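Local coordinates for protein pyruvate kinase (Pyrobaculum aerophilum, PDB 3QTG) that catalyses the last step of glycolysis, transferring the phosphoryl group of phosphoenolpyruvate to ADP to give pyruvate and ATP, with the help of a divalent metal ion, at residues 307-310 with 311-315. Residues are numbered along the deposited sequence; the frame is centred on the assembly and turned at random.
Sequences DVFT and TASMG
D307 and T311 stand one turn apart on helix 302-313, and the carbonyl O of D307 takes two bonds from T311. The T311 N gives the regular helical bond (T311 N to D307 O 2.9 Å), while the T311 hydroxyl OG1, beside its own backbone N (chi1 -62°) and thus turned back along the helix, reaches the same D307 O at 2.9 Å from above the carbonyl plane. The D307 carboxylate lies alongside, OD1 3.5 Å from T311 OG1, but its main partner is R254, in a salt bridge; Q270 also bonds to the threonine hydroxyl. With T311 reduced to an alanine, the D307 carbonyl would probably keep a single donor here and the Q270 amide lose this partner. The V308 carbonyl O accepts from A312 N at 3.0 Å, and both apolar side chains suit the face covered by helix 331-343, V308 against L338 and I341, the small A312 against L342. F309 O accepts from S313 N at 3.1 Å; the flat apolar ring suits a buried place, packing on V345 and on R271 of the second subunit, and its CE2 meets S313 OG obliquely at 3.8 Å, a hydroxyl that bonds to the O of E346. T310 turns OG1 back to the O of N306, while T310 O receives a weak bond from M314 N at 3.3 Å (139° at the hydrogen), as the helix gives way to G315, whose positive phi of 95° suits a residue without CB. In this beta-alpha-beta unit of the barrel, between strands 284-287 and 318-321, short hydroxyl side chains thus satisfy themselves against the helix's own carbonyls or nearby groups, which lets polar residues sit in a mostly buried turn of the helix.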
ATOM      1  N   ASP A 307      19.882 -16.573 -19.806  1.00 39.40           N
ATOM      2  CA  ASP A 307      20.745 -15.483 -19.277  1.00 39.50           C
ATOM      3  C   ASP A 307      20.378 -14.101 -19.850  1.00 38.71           C
ATOM      4  O   ASP A 307      20.103 -13.165 -19.098  1.00 38.49           O
ATOM      5  CB  ASP A 307      22.214 -15.821 -19.552  1.00 39.89           C
ATOM      6  CG  ASP A 307      23.203 -14.929 -18.792  1.00 43.13           C
ATOM      7  OD1 ASP A 307      22.795 -14.149 -17.900  1.00 44.60           O
ATOM      8  OD2 ASP A 307      24.418 -15.023 -19.105  1.00 45.55           O
ATOM      9  N   VAL A 308      20.331 -13.994 -21.177  1.00 37.92           N
ATOM     10  CA  VAL A 308      19.927 -12.760 -21.855  1.00 37.51           C
ATOM     11  C   VAL A 308      18.486 -12.384 -21.481  1.00 37.32           C
ATOM     12  O   VAL A 308      18.187 -11.211 -21.224  1.00 36.09           O
ATOM     13  CB  VAL A 308      20.030 -12.893 -23.403  1.00 37.62           C
ATOM     14  CG1 VAL A 308      19.490 -11.617 -24.131  1.00 36.93           C
ATOM     15  CG2 VAL A 308      21.458 -13.174 -23.826  1.00 37.55           C
ATOM     16  N   PHE A 309      17.597 -13.386 -21.477  1.00 37.45           N
ATOM     17  CA  PHE A 309      16.201 -13.140 -21.185  1.00 37.07           C
ATOM     18  C   PHE A 309      16.093 -12.520 -19.778  1.00 37.05           C
ATOM     19  O   PHE A 309      15.490 -11.488 -19.621  1.00 36.82           O
ATOM     20  CB  PHE A 309      15.365 -14.417 -21.318  1.00 37.76           C
ATOM     21  CG  PHE A 309      13.903 -14.218 -21.015  1.00 38.07           C
ATOM     22  CD1 PHE A 309      13.002 -13.918 -22.037  1.00 38.68           C
ATOM     23  CD2 PHE A 309      13.432 -14.304 -19.707  1.00 38.58           C
ATOM     24  CE1 PHE A 309      11.650 -13.728 -21.757  1.00 39.16           C
ATOM     25  CE2 PHE A 309      12.080 -14.100 -19.409  1.00 39.61           C
ATOM     26  CZ  PHE A 309      11.192 -13.814 -20.433  1.00 39.50           C
ATOM     27  N   THR A 310      16.718 -13.126 -18.779  1.00 37.23           N
ATOM     28  CA  THR A 310      16.586 -12.638 -17.399  1.00 38.15           C
ATOM     29  C   THR A 310      17.351 -11.334 -17.095  1.00 38.00           C
ATOM     30  O   THR A 310      16.880 -10.485 -16.332  1.00 38.76           O
ATOM     31  CB  THR A 310      16.931 -13.728 -16.374  1.00 38.20           C
ATOM     32  OG1 THR A 310      18.233 -14.238 -16.647  1.00 39.19           O
ATOM     33  CG2 THR A 310      15.949 -14.885 -16.461  1.00 37.73           C
ATOM     34  N   THR A 311      18.524 -11.166 -17.687  1.00 37.75           N
ATOM     35  CA  THR A 311      19.238  -9.884 -17.596  1.00 36.98           C
ATOM     36  C   THR A 311      18.381  -8.721 -18.141  1.00 36.89           C
ATOM     37  O   THR A 311      18.227  -7.693 -17.462  1.00 36.17           O
ATOM     38  CB  THR A 311      20.617  -9.984 -18.299  1.00 37.24           C
ATOM     39  OG1 THR A 311      21.404 -10.974 -17.617  1.00 37.22           O
ATOM     40  CG2 THR A 311      21.359  -8.664 -18.284  1.00 36.27           C
ATOM     41  N   ALA A 312      17.815  -8.896 -19.345  1.00 36.12           N
ATOM     42  CA  ALA A 312      16.910  -7.901 -19.921  1.00 36.67           C
ATOM     43  C   ALA A 312      15.653  -7.618 -19.068  1.00 37.18           C
ATOM     44  O   ALA A 312      15.237  -6.457 -18.968  1.00 36.87           O
ATOM     45  CB  ALA A 312      16.519  -8.261 -21.368  1.00 35.51           C
ATOM     46  N   SER A 313      15.069  -8.668 -18.475  1.00 37.98           N
ATOM     47  CA  SER A 313      13.903  -8.558 -17.569  1.00 39.50           C
ATOM     48  C   SER A 313      14.095  -7.648 -16.379  1.00 39.27           C
ATOM     49  O   SER A 313      13.128  -7.076 -15.886  1.00 38.48           O
ATOM     50  CB  SER A 313      13.514  -9.928 -17.007  1.00 39.87           C
ATOM     51  OG  SER A 313      12.882 -10.682 -18.007  1.00 44.37           O
ATOM     52  N   MET A 314      15.336  -7.557 -15.894  1.00 39.82           N
ATOM     53  CA  MET A 314      15.677  -6.688 -14.765  1.00 41.48           C
ATOM     54  C   MET A 314      15.432  -5.231 -15.111  1.00 38.77           C
ATOM     55  O   MET A 314      15.355  -4.387 -14.229  1.00 38.15           O
ATOM     56  CB  MET A 314      17.151  -6.822 -14.398  1.00 41.05           C
ATOM     57  CG  MET A 314      17.573  -8.094 -13.707  1.00 44.99           C
ATOM     58  SD  MET A 314      19.295  -7.875 -13.144  1.00 49.01           S
ATOM     59  CE  MET A 314      18.967  -7.056 -11.585  1.00 49.96           C
ATOM     60  N   GLY A 315      15.347  -4.937 -16.405  1.00 37.51           N
ATOM     61  CA  GLY A 315      15.055  -3.584 -16.870  1.00 36.02           C
ATOM     62  C   GLY A 315      16.281  -2.743 -17.202  1.00 35.46           C
ATOM     63  O   GLY A 315      16.212  -1.525 -17.139  1.00 35.09           O
TER